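Local coordinates for allophycocyanin beta-18 subunit apoprotein (Chroococcidiopsis thermalis PCC 7203, PDB 6HRK) that binds biliverdin IX alpha and fluoresces in the far-red, as an artificial biliprotein derived from a far-red-induced allophycocyanin subunit, at residues 19-24 against 105-110; 54-59 against 98-103; 92-97 against 132-137. The protein carries 18 engineered substitutions. All blocks are in the same frame, centred on the assembly; numbering follows the deposited sequence.

Contact 1: 19-24 against 105-110; sequences AEVVKT and KKIVKE. Engineered in segment 19-24: V21 (natural residue Ile). Engineered in segment 105-110: K106 (natural residue Asn).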
loop_
_atom_site.group_PDB
_atom_site.type_symbol
_atom_site.label_atom_id
_atom_site.label_comp_id
_atom_site.label_asym_id
_atom_site.label_seq_id
_atom_site.Cartn_x
_atom_site.Cartn_y
_atom_site.Cartn_z
ATOM N N ALA A 19 -10.325 4.864 -3.092
ATOM C CA ALA A 19 -9.860 5.625 -4.257
ATOM C C ALA A 19 -9.039 6.860 -3.873
ATOM O O ALA A 19 -8.036 7.154 -4.519
ATOM C CB ALA A 19 -11.039 6.028 -5.134
ATOM N N GLU A 20 -9.461 7.568 -2.824
ATOM C CA GLU A 20 -8.775 8.789 -2.383
ATOM C C GLU A 20 -7.437 8.503 -1.710
ATOM O O GLU A 20 -6.466 9.213 -1.960
ATOM C CB GLU A 20 -9.650 9.598 -1.428
ATOM C CG GLU A 20 -9.198 11.049 -1.250
ATOM C CD GLU A 20 -9.158 11.499 0.202
ATOM O OE1 GLU A 20 -10.107 11.207 0.959
ATOM O OE2 GLU A 20 -8.170 12.157 0.587
ATOM N N VAL A 21 -7.395 7.486 -0.848
ATOM C CA VAL A 21 -6.150 7.074 -0.170
ATOM C C VAL A 21 -5.042 6.753 -1.181
ATOM O O VAL A 21 -3.889 7.129 -0.966
ATOM C CB VAL A 21 -6.384 5.870 0.791
ATOM C CG1 VAL A 21 -5.074 5.213 1.223
ATOM C CG2 VAL A 21 -7.171 6.313 2.018
ATOM N N VAL A 22 -5.402 6.070 -2.270
ATOM C CA VAL A 22 -4.458 5.761 -3.350
ATOM C C VAL A 22 -4.035 7.065 -4.027
ATOM O O VAL A 22 -2.860 7.421 -3.991
ATOM C CB VAL A 22 -5.051 4.766 -4.384
ATOM C CG1 VAL A 22 -4.135 4.608 -5.597
ATOM C CG2 VAL A 22 -5.296 3.404 -3.742
ATOM N N LYS A 23 -5.002 7.782 -4.600
ATOM C CA LYS A 23 -4.744 9.055 -5.307
ATOM C C LYS A 23 -3.941 10.072 -4.484
ATOM O O LYS A 23 -3.099 10.785 -5.032
ATOM C CB LYS A 23 -6.059 9.691 -5.805
ATOM C CG LYS A 23 -6.444 9.328 -7.240
ATOM C CD LYS A 23 -6.592 7.830 -7.471
ATOM C CE LYS A 23 -6.901 7.514 -8.929
ATOM N NZ LYS A 23 -5.766 7.812 -9.852
ATOM N N THR A 24 -4.203 10.127 -3.179
ATOM C CA THR A 24 -3.440 10.969 -2.252
ATOM C C THR A 24 -2.015 10.437 -2.055
ATOM O O THR A 24 -1.061 11.218 -2.004
ATOM C CB THR A 24 -4.139 11.066 -0.875
ATOM O OG1 THR A 24 -5.503 11.468 -1.052
ATOM C CG2 THR A 24 -3.432 12.069 0.040
ATOM N N LYS A 105 -0.338 3.699 4.423
ATOM C CA LYS A 105 -0.486 3.507 5.876
ATOM C C LYS A 105 -0.779 4.847 6.554
ATOM O O LYS A 105 -1.747 4.965 7.305
ATOM C CB LYS A 105 0.776 2.884 6.489
ATOM C CG LYS A 105 0.691 2.623 7.990
ATOM C CD LYS A 105 1.918 1.898 8.518
ATOM C CE LYS A 105 3.116 2.820 8.662
ATOM N NZ LYS A 105 4.305 2.088 9.182
ATOM N N LYS A 106 0.062 5.841 6.271
ATOM C CA LYS A 106 -0.065 7.183 6.846
ATOM C C LYS A 106 -1.404 7.852 6.532
ATOM O O LYS A 106 -1.997 8.472 7.413
ATOM C CB LYS A 106 1.080 8.084 6.366
ATOM N N ILE A 107 -1.878 7.716 5.292
ATOM C CA ILE A 107 -3.158 8.323 4.885
ATOM C C ILE A 107 -4.332 7.640 5.603
ATOM O O ILE A 107 -5.284 8.312 6.005
ATOM C CB ILE A 107 -3.387 8.300 3.345
ATOM C CG1 ILE A 107 -2.199 8.909 2.573
ATOM C CG2 ILE A 107 -4.666 9.047 2.973
ATOM C CD1 ILE A 107 -1.654 10.207 3.135
ATOM N N VAL A 108 -4.255 6.317 5.760
ATOM C CA VAL A 108 -5.262 5.555 6.515
ATOM C C VAL A 108 -5.256 5.947 7.997
ATOM O O VAL A 108 -6.319 6.127 8.587
ATOM C CB VAL A 108 -5.074 4.021 6.340
ATOM C CG1 VAL A 108 -5.931 3.225 7.323
ATOM C CG2 VAL A 108 -5.416 3.611 4.915
ATOM N N LYS A 109 -4.066 6.085 8.580
ATOM C CA LYS A 109 -3.914 6.480 9.996
ATOM C C LYS A 109 -4.517 7.858 10.306
ATOM O O LYS A 109 -5.092 8.052 11.382
ATOM C CB LYS A 109 -2.435 6.449 10.414
ATOM C CG LYS A 109 -1.810 5.055 10.403
ATOM C CD LYS A 109 -1.797 4.379 11.767
ATOM C CE LYS A 109 -0.516 4.666 12.537
ATOM N NZ LYS A 109 -0.408 3.821 13.758
ATOM N N GLU A 110 -4.388 8.802 9.369
ATOM C CA GLU A 110 -5.019 10.128 9.489
ATOM C C GLU A 110 -6.545 10.036 9.513
ATOM O O GLU A 110 -7.189 10.610 10.393
ATOM C CB GLU A 110 -4.610 11.050 8.334
ATOM C CG GLU A 110 -3.183 11.572 8.388
ATOM C CD GLU A 110 -2.786 12.303 7.114
ATOM O OE1 GLU A 110 -3.631 13.035 6.552
ATOM O OE2 GLU A 110 -1.626 12.147 6.671
#
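V21 and T24 meet I107 and V108 through branched aliphatic groups, so no ring, amide or guanidinium presents a face or an edge at this interface. The flat group that takes part locally is the backbone carbonyl of E20, whose oxygen receives both the amide of T24 and T24 OG1; the hydroxyl, 2.6 Å from E20 O, stands above the carbonyl plane, 44° out of it. That bond ties the polar branch of T24 back to its own helix and turns the methyl outward: with CG2 anti to the backbone N (OG1 at chi1 -52°), CG2 comes within 4.0 Å of I107 CD1.

The side chains of V21, an engineered residue, and I107 slide past each other in opposite directions. V21 CG2 lies 3.8 Å from I107 CG2, while the other V21 branch, CG1, reaches V108 CG2 at 4.0 Å. I107 thus spreads over two neighbours, its CG2 branch on V21 and its CD1 end on T24. A glycine in place of T24 removes both branches and would probably open a gap beside I107 CD1 and leave E20 O without its second donor.

No hydrogen bond or salt bridge joins the segments. K105 and K109 form salt bridges to D128 and D124, while L60 of helix 46-69 touches both V21 and V108, and M104 also touches V21.

The axes of the two short helical segments come as close as 9.5 Å, with their N-to-C directions 132° apart. Such oblique apolar helix packing, here joining helix 18-32 to helix 94-115, belongs to the all-helical, globin-like fold of phycobiliproteins.

Contact 2: 54-59 against 98-103; sequences RDMNYF and ARSIQL. With BLA (biliverdine IX alpha), chain E.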
loop_
_atom_site.group_PDB
_atom_site.type_symbol
_atom_site.label_atom_id
_atom_site.label_comp_id
_atom_site.label_asym_id
_atom_site.label_seq_id
_atom_site.Cartn_x
_atom_site.Cartn_y
_atom_site.Cartn_z
ATOM N N ARG A 54 -3.363 0.782 -9.879
ATOM C CA ARG A 54 -3.905 -0.575 -9.748
ATOM C C ARG A 54 -3.112 -1.386 -8.719
ATOM O O ARG A 54 -3.696 -1.978 -7.811
ATOM C CB ARG A 54 -3.884 -1.279 -11.113
ATOM C CG ARG A 54 -4.480 -2.683 -11.156
ATOM C CD ARG A 54 -3.905 -3.488 -12.316
ATOM N NE ARG A 54 -2.512 -3.866 -12.082
ATOM C CZ ARG A 54 -1.808 -4.725 -12.821
ATOM N NH1 ARG A 54 -2.341 -5.340 -13.881
ATOM N NH2 ARG A 54 -0.545 -4.979 -12.488
ATOM N N ASP A 55 -1.787 -1.404 -8.870
ATOM C CA ASP A 55 -0.898 -2.108 -7.932
ATOM C C ASP A 55 -1.043 -1.611 -6.498
ATOM O O ASP A 55 -1.181 -2.412 -5.579
ATOM C CB ASP A 55 0.569 -1.979 -8.354
ATOM C CG ASP A 55 0.932 -2.876 -9.517
ATOM O OD1 ASP A 55 0.034 -3.438 -10.178
ATOM O OD2 ASP A 55 2.142 -3.009 -9.770
ATOM N N MET A 56 -1.008 -0.295 -6.317
ATOM C CA MET A 56 -1.210 0.308 -4.996
ATOM C C MET A 56 -2.561 -0.074 -4.399
ATOM O O MET A 56 -2.653 -0.346 -3.200
ATOM C CB MET A 56 -1.080 1.828 -5.065
ATOM C CG MET A 56 0.348 2.293 -5.264
ATOM S SD MET A 56 0.463 4.074 -5.476
ATOM C CE MET A 56 0.023 4.636 -3.833
ATOM N N ASN A 57 -3.595 -0.108 -5.239
ATOM C CA ASN A 57 -4.912 -0.577 -4.820
ATOM C C ASN A 57 -4.878 -2.045 -4.385
ATOM O O ASN A 57 -5.495 -2.390 -3.383
ATOM C CB ASN A 57 -5.957 -0.363 -5.920
ATOM C CG ASN A 57 -7.379 -0.420 -5.394
ATOM N N TYR A 58 -4.149 -2.895 -5.117
ATOM C CA TYR A 58 -3.937 -4.294 -4.695
ATOM C C TYR A 58 -3.301 -4.398 -3.304
ATOM O O TYR A 58 -3.721 -5.228 -2.497
ATOM C CB TYR A 58 -3.045 -5.074 -5.679
ATOM C CG TYR A 58 -3.677 -5.522 -6.983
ATOM C CD1 TYR A 58 -4.950 -6.089 -7.019
ATOM C CD2 TYR A 58 -2.966 -5.434 -8.181
ATOM C CE1 TYR A 58 -5.509 -6.518 -8.215
ATOM C CE2 TYR A 58 -3.516 -5.862 -9.380
ATOM C CZ TYR A 58 -4.788 -6.402 -9.393
ATOM O OH TYR A 58 -5.330 -6.831 -10.581
ATOM N N PHE A 59 -2.291 -3.573 -3.034
ATOM C CA PHE A 59 -1.573 -3.638 -1.756
ATOM C C PHE A 59 -2.421 -3.156 -0.578
ATOM O O PHE A 59 -2.423 -3.795 0.474
ATOM C CB PHE A 59 -0.242 -2.874 -1.822
ATOM C CG PHE A 59 0.790 -3.529 -2.704
ATOM C CD1 PHE A 59 1.206 -4.837 -2.462
ATOM C CD2 PHE A 59 1.361 -2.836 -3.772
ATOM C CE1 PHE A 59 2.158 -5.444 -3.270
ATOM C CE2 PHE A 59 2.315 -3.440 -4.583
ATOM C CZ PHE A 59 2.714 -4.745 -4.331
ATOM N N ALA A 98 7.778 0.330 -1.750
ATOM C CA ALA A 98 7.681 0.263 -0.293
ATOM C C ALA A 98 7.126 1.563 0.280
ATOM O O ALA A 98 6.226 1.531 1.120
ATOM C CB ALA A 98 9.038 -0.057 0.322
ATOM N N ARG A 99 7.657 2.698 -0.183
ATOM C CA ARG A 99 7.177 4.026 0.238
ATOM C C ARG A 99 5.683 4.185 -0.010
ATOM O O ARG A 99 4.962 4.622 0.880
ATOM C CB ARG A 99 7.941 5.146 -0.483
ATOM C CG ARG A 99 7.393 6.563 -0.280
ATOM C CD ARG A 99 8.183 7.407 0.705
ATOM N NE ARG A 99 7.881 7.130 2.115
ATOM C CZ ARG A 99 7.419 8.011 3.015
ATOM N NH1 ARG A 99 7.179 9.287 2.706
ATOM N NH2 ARG A 99 7.197 7.607 4.265
ATOM N N SER A 100 5.229 3.840 -1.214
ATOM C CA SER A 100 3.812 3.988 -1.586
ATOM C C SER A 100 2.875 3.274 -0.609
ATOM O O SER A 100 1.822 3.807 -0.256
ATOM C CB SER A 100 3.570 3.494 -3.016
ATOM O OG SER A 100 3.911 2.128 -3.164
ATOM N N ILE A 101 3.279 2.083 -0.167
ATOM C CA ILE A 101 2.545 1.317 0.846
ATOM C C ILE A 101 2.604 2.041 2.197
ATOM O O ILE A 101 1.577 2.226 2.848
ATOM C CB ILE A 101 3.085 -0.133 0.955
ATOM C CG1 ILE A 101 2.782 -0.903 -0.339
ATOM C CG2 ILE A 101 2.478 -0.876 2.142
ATOM C CD1 ILE A 101 3.688 -2.091 -0.577
ATOM N N GLN A 102 3.800 2.465 2.597
ATOM C CA GLN A 102 3.984 3.182 3.863
ATOM C C GLN A 102 3.299 4.558 3.875
ATOM O O GLN A 102 2.906 5.043 4.936
ATOM C CB GLN A 102 5.478 3.330 4.199
ATOM C CG GLN A 102 6.236 2.021 4.421
ATOM C CD GLN A 102 5.986 1.394 5.784
ATOM O OE1 GLN A 102 4.910 1.539 6.363
ATOM N NE2 GLN A 102 6.985 0.680 6.296
ATOM N N LEU A 103 3.170 5.181 2.703
ATOM C CA LEU A 103 2.383 6.409 2.547
ATOM C C LEU A 103 0.904 6.120 2.750
ATOM O O LEU A 103 0.230 6.835 3.493
ATOM C CB LEU A 103 2.593 7.038 1.162
ATOM C CG LEU A 103 3.916 7.773 0.929
ATOM C CD1 LEU A 103 4.144 7.988 -0.559
ATOM C CD2 LEU A 103 3.951 9.099 1.675
HETATM C CHA BLA E . 3.112 -4.892 -13.664
HETATM N NA BLA E . 2.372 -5.515 -11.243
HETATM C C1A BLA E . 2.690 -5.800 -12.530
HETATM C C2A BLA E . 2.559 -7.269 -12.716
HETATM C C3A BLA E . 2.169 -7.797 -11.497
HETATM C C4A BLA E . 2.038 -6.643 -10.560
HETATM C CMA BLA E . 1.922 -9.256 -11.208
HETATM C CAA BLA E . 2.825 -8.026 -14.003
HETATM C CBA BLA E . 1.558 -8.618 -14.615
HETATM C CGA BLA E . 0.483 -7.579 -14.820
HETATM O O1A BLA E . -0.421 -7.487 -13.963
HETATM O O2A BLA E . 0.535 -6.851 -15.834
HETATM C CHB BLA E . 1.658 -6.673 -9.089
HETATM N NB BLA E . -0.424 -8.131 -9.541
HETATM C C1B BLA E . 0.435 -7.486 -8.702
HETATM C C2B BLA E . 0.036 -7.658 -7.360
HETATM C C3B BLA E . -1.114 -8.440 -7.314
HETATM C C4B BLA E . -1.342 -8.706 -8.749
HETATM C CMB BLA E . 0.750 -7.076 -6.165
HETATM O OB BLA E . -2.461 -9.510 -9.288
HETATM C CAB BLA E . -1.884 -8.882 -6.082
HETATM C CBB BLA E . -3.302 -9.311 -6.392
HETATM N NC BLA E . 4.036 -1.114 -9.341
HETATM C C1C BLA E . 4.039 -0.674 -8.084
HETATM C C2C BLA E . 4.419 0.777 -8.084
HETATM C C3C BLA E . 3.897 1.143 -9.463
HETATM C C4C BLA E . 4.248 -0.078 -10.330
HETATM C CMC BLA E . 3.795 1.571 -6.943
HETATM O OC BLA E . 3.728 -1.306 -7.089
HETATM C CAC BLA E . 4.276 2.543 -9.972
HETATM C CBC BLA E . 5.727 2.666 -10.369
HETATM C CHD BLA E . 3.308 -0.217 -11.520
HETATM N ND BLA E . 3.129 -2.654 -12.313
HETATM C C1D BLA E . 3.453 -1.344 -12.516
HETATM C C2D BLA E . 3.869 -1.172 -13.931
HETATM C C3D BLA E . 3.802 -2.525 -14.514
HETATM C C4D BLA E . 3.320 -3.412 -13.427
HETATM C CMD BLA E . 4.306 0.091 -14.627
HETATM C CAD BLA E . 4.134 -2.930 -15.930
HETATM C CBD BLA E . 5.630 -3.082 -16.135
HETATM C CGD BLA E . 5.857 -3.402 -17.590
HETATM O O1D BLA E . 6.202 -4.563 -17.889
HETATM O O2D BLA E . 5.683 -2.497 -18.437
#
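F59 meets I101 at its root and biliverdin at its far end. Its CB lies 3.9 Å from I101 CG1, and CG is 3.9 Å from I101 CD1, a methyl set over one ring face in a CH-pi contact. Farther out, CE2 approaches the pigment oxygen OC, which sits in plane at the ring edge, while CE1 and CZ both touch the pigment methyl CMB, each at 3.6 Å.

Beside this pair, M56 bends at its thioether (chi3 69°), laying CE 3.8 Å from S100 CB; the S100 hydroxyl bonds back to T97 O.

Away from helix 94-115, R54 and D55 provide the polar grip. R54 holds D55 OD1 side-on in its guanidinium plane, NE meeting that oxygen nearly along the C-O axis and NH2 taking the syn lone pair. NH1 and NH2 also donate to one propionate oxygen, O1A, through bent bonds of 135° and 134°. D55 OD2 accepts from BLA NA at 2.9 Å, and from NC more weakly, while one face of Y58 lies against the terminal lactam ring that carries OB, near C4B and the substituent carbon CBB.

The apolar half joins helices 46-69 and 94-115, and the carboxylate, steadied by R54, would probably favour positive charge on the tetrapyrrole.

Contact 3: 92-97 against 132-137; sequences IPLCPT and RVISET. Engineered in segment 92-97: C95 (natural residue Gly). Engineered in segment 132-137: V133 (natural residue Glu). With BLA (biliverdine IX alpha), chain E.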
loop_
_atom_site.group_PDB
_atom_site.type_symbol
_atom_site.label_atom_id
_atom_site.label_comp_id
_atom_site.label_asym_id
_atom_site.label_seq_id
_atom_site.Cartn_x
_atom_site.Cartn_y
_atom_site.Cartn_z
ATOM N N ILE A 92 10.640 -2.107 -12.017
ATOM C CA ILE A 92 9.861 -1.357 -11.039
ATOM C C ILE A 92 10.725 -1.307 -9.775
ATOM O O ILE A 92 10.994 -2.359 -9.188
ATOM C CB ILE A 92 8.505 -2.031 -10.736
ATOM C CG1 ILE A 92 7.650 -2.109 -12.010
ATOM C CG2 ILE A 92 7.755 -1.266 -9.648
ATOM C CD1 ILE A 92 6.504 -3.096 -11.934
ATOM N N PRO A 93 11.181 -0.103 -9.361
ATOM C CA PRO A 93 12.064 -0.055 -8.191
ATOM C C PRO A 93 11.334 -0.369 -6.879
ATOM O O PRO A 93 10.189 0.045 -6.689
ATOM C CB PRO A 93 12.610 1.386 -8.205
ATOM C CG PRO A 93 12.159 1.997 -9.486
ATOM C CD PRO A 93 10.938 1.246 -9.901
ATOM N N LEU A 94 12.016 -1.088 -5.990
ATOM C CA LEU A 94 11.402 -1.645 -4.776
ATOM C C LEU A 94 11.214 -0.634 -3.640
ATOM O O LEU A 94 10.246 -0.743 -2.882
ATOM C CB LEU A 94 12.207 -2.855 -4.268
ATOM C CG LEU A 94 11.919 -4.234 -4.884
ATOM C CD1 LEU A 94 11.676 -4.189 -6.387
ATOM C CD2 LEU A 94 13.064 -5.187 -4.564
ATOM N N CYS A 95 12.128 0.331 -3.514
ATOM C CA CYS A 95 12.058 1.332 -2.437
ATOM C C CYS A 95 10.860 2.290 -2.585
ATOM O O CYS A 95 10.169 2.546 -1.597
ATOM C CB CYS A 95 13.385 2.102 -2.287
ATOM S SG CYS A 95 13.646 2.826 -0.648
ATOM N N PRO A 96 10.606 2.817 -3.807
ATOM C CA PRO A 96 9.372 3.591 -4.048
ATOM C C PRO A 96 8.084 2.788 -3.849
ATOM O O PRO A 96 7.110 3.330 -3.330
ATOM C CB PRO A 96 9.497 4.021 -5.514
ATOM C CG PRO A 96 10.951 3.987 -5.800
ATOM C CD PRO A 96 11.505 2.868 -4.973
ATOM N N THR A 97 8.086 1.522 -4.273
ATOM C CA THR A 97 6.968 0.596 -4.025
ATOM C C THR A 97 6.703 0.444 -2.528
ATOM O O THR A 97 5.548 0.426 -2.094
ATOM C CB THR A 97 7.241 -0.802 -4.629
ATOM O OG1 THR A 97 7.597 -0.673 -6.012
ATOM C CG2 THR A 97 6.018 -1.711 -4.509
ATOM N N ARG A 132 8.190 -4.828 4.038
ATOM C CA ARG A 132 9.396 -5.571 4.424
ATOM C C ARG A 132 9.777 -6.656 3.421
ATOM O O ARG A 132 10.944 -6.772 3.051
ATOM C CB ARG A 132 9.224 -6.196 5.813
ATOM N N VAL A 133 8.793 -7.440 2.986
ATOM C CA VAL A 133 9.030 -8.540 2.041
ATOM C C VAL A 133 9.285 -8.019 0.613
ATOM O O VAL A 133 10.007 -8.657 -0.149
ATOM C CB VAL A 133 7.877 -9.579 2.076
ATOM C CG1 VAL A 133 8.097 -10.692 1.055
ATOM C CG2 VAL A 133 7.752 -10.178 3.475
ATOM N N ILE A 134 8.706 -6.870 0.261
ATOM C CA ILE A 134 8.978 -6.219 -1.035
ATOM C C ILE A 134 10.424 -5.713 -1.119
ATOM O O ILE A 134 11.076 -5.890 -2.151
ATOM C CB ILE A 134 7.955 -5.077 -1.332
ATOM C CG1 ILE A 134 6.605 -5.672 -1.764
ATOM C CG2 ILE A 134 8.456 -4.097 -2.395
ATOM C CD1 ILE A 134 6.547 -6.200 -3.185
ATOM N N SER A 135 10.918 -5.107 -0.040
ATOM C CA SER A 135 12.250 -4.487 -0.022
ATOM C C SER A 135 13.330 -5.327 0.691
ATOM O O SER A 135 14.258 -4.768 1.287
ATOM C CB SER A 135 12.146 -3.093 0.608
ATOM O OG SER A 135 11.734 -3.183 1.959
ATOM N N GLU A 136 13.227 -6.638 0.613
ATOM C CA GLU A 136 14.209 -7.529 1.181
ATOM C C GLU A 136 15.155 -7.879 0.065
ATOM O O GLU A 136 14.746 -8.007 -1.061
ATOM C CB GLU A 136 13.585 -8.813 1.664
ATOM N N THR A 137 16.425 -8.024 0.369
ATOM C CA THR A 137 17.392 -8.350 -0.642
ATOM C C THR A 137 18.703 -8.738 -0.010
ATOM O O THR A 137 19.335 -9.706 -0.407
ATOM C CB THR A 137 17.597 -7.187 -1.608
HETATM C CHA BLA E . 3.112 -4.892 -13.664
HETATM N NA BLA E . 2.372 -5.515 -11.243
HETATM C C1A BLA E . 2.690 -5.800 -12.530
HETATM C C2A BLA E . 2.559 -7.269 -12.716
HETATM C C3A BLA E . 2.169 -7.797 -11.497
HETATM C C4A BLA E . 2.038 -6.643 -10.560
HETATM C CMA BLA E . 1.922 -9.256 -11.208
HETATM C CAA BLA E . 2.825 -8.026 -14.003
HETATM C CBA BLA E . 1.558 -8.618 -14.615
HETATM C CGA BLA E . 0.483 -7.579 -14.820
HETATM O O1A BLA E . -0.421 -7.487 -13.963
HETATM O O2A BLA E . 0.535 -6.851 -15.834
HETATM C CHB BLA E . 1.658 -6.673 -9.089
HETATM N NB BLA E . -0.424 -8.131 -9.541
HETATM C C1B BLA E . 0.435 -7.486 -8.702
HETATM C C2B BLA E . 0.036 -7.658 -7.360
HETATM C C3B BLA E . -1.114 -8.440 -7.314
HETATM C C4B BLA E . -1.342 -8.706 -8.749
HETATM C CMB BLA E . 0.750 -7.076 -6.165
HETATM O OB BLA E . -2.461 -9.510 -9.288
HETATM C CAB BLA E . -1.884 -8.882 -6.082
HETATM C CBB BLA E . -3.302 -9.311 -6.392
HETATM N NC BLA E . 4.036 -1.114 -9.341
HETATM C C1C BLA E . 4.039 -0.674 -8.084
HETATM C C2C BLA E . 4.419 0.777 -8.084
HETATM C C3C BLA E . 3.897 1.143 -9.463
HETATM C C4C BLA E . 4.248 -0.078 -10.330
HETATM C CMC BLA E . 3.795 1.571 -6.943
HETATM O OC BLA E . 3.728 -1.306 -7.089
HETATM C CAC BLA E . 4.276 2.543 -9.972
HETATM C CBC BLA E . 5.727 2.666 -10.369
HETATM C CHD BLA E . 3.308 -0.217 -11.520
HETATM N ND BLA E . 3.129 -2.654 -12.313
HETATM C C1D BLA E . 3.453 -1.344 -12.516
HETATM C C2D BLA E . 3.869 -1.172 -13.931
HETATM C C3D BLA E . 3.802 -2.525 -14.514
HETATM C C4D BLA E . 3.320 -3.412 -13.427
HETATM C CMD BLA E . 4.306 0.091 -14.627
HETATM C CAD BLA E . 4.134 -2.930 -15.930
HETATM C CBD BLA E . 5.630 -3.082 -16.135
HETATM C CGD BLA E . 5.857 -3.402 -17.590
HETATM O O1D BLA E . 6.202 -4.563 -17.889
HETATM O O2D BLA E . 5.683 -2.497 -18.437
#
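T97 and I134 cross at about a right angle, methyl to methyl, with T97 CG2 4.0 Å from I134 CG2. In both residues CG2 is anti to the backbone N, which brings the two branches together between the start of helix 94-115 and the end of helix 125-134. I134 CG2 also has L94 CG 4.3 Å away, so one methyl serves two partners. L94 lays its CG and CD2 against the I134 carbonyl oxygen, an apolar group resting on a backbone acceptor; F87 and N88 of helix 77-90 touch L94 as well.

The polar branch of T97 turns back on its own segment. OG1 donates to P93 O at 2.8 Å, tilted 28° from the carbonyl plane; P93 holds the N-cap position of helix 94-115. With OG1 turned to P93 O, CG2 faces the pigment, 3.5 Å from BLA OC. I92, in the loop preceding P93, approaches the chromophore separately, with CD1 3.4 Å from BLA ND and CG2 3.7 Å from BLA NC.

Between the segments no hydrogen bond forms. Their join is purely van der Waals, and the threonine, its hydroxyl already engaged with P93, offers biliverdin carbon rather than a donor.

In the fold
All three contacts use helix 94-115, at successive points along it. Contact 2 is the most central, its centre about 3 Å from the centre of the chain, and all four of its touching residues are buried; measured likewise from centre to centre, contact 3 lies about 12 Å out yet is still buried, while contact 1, about 9 Å out, is partly buried. Contacts 1 and 3 sit on opposite sides of the centre and do not touch. Contact 2 adjoins both, through V22 against M56 and through F59 against T97 and I134. Across the segments each is apolar. The difference lies in the chromophore: contact 1 packs helices alone, contact 2 adds hydrogen bonds from R54 and to D55 that hold biliverdin, and contact 3 lines the pocket with aliphatic groups.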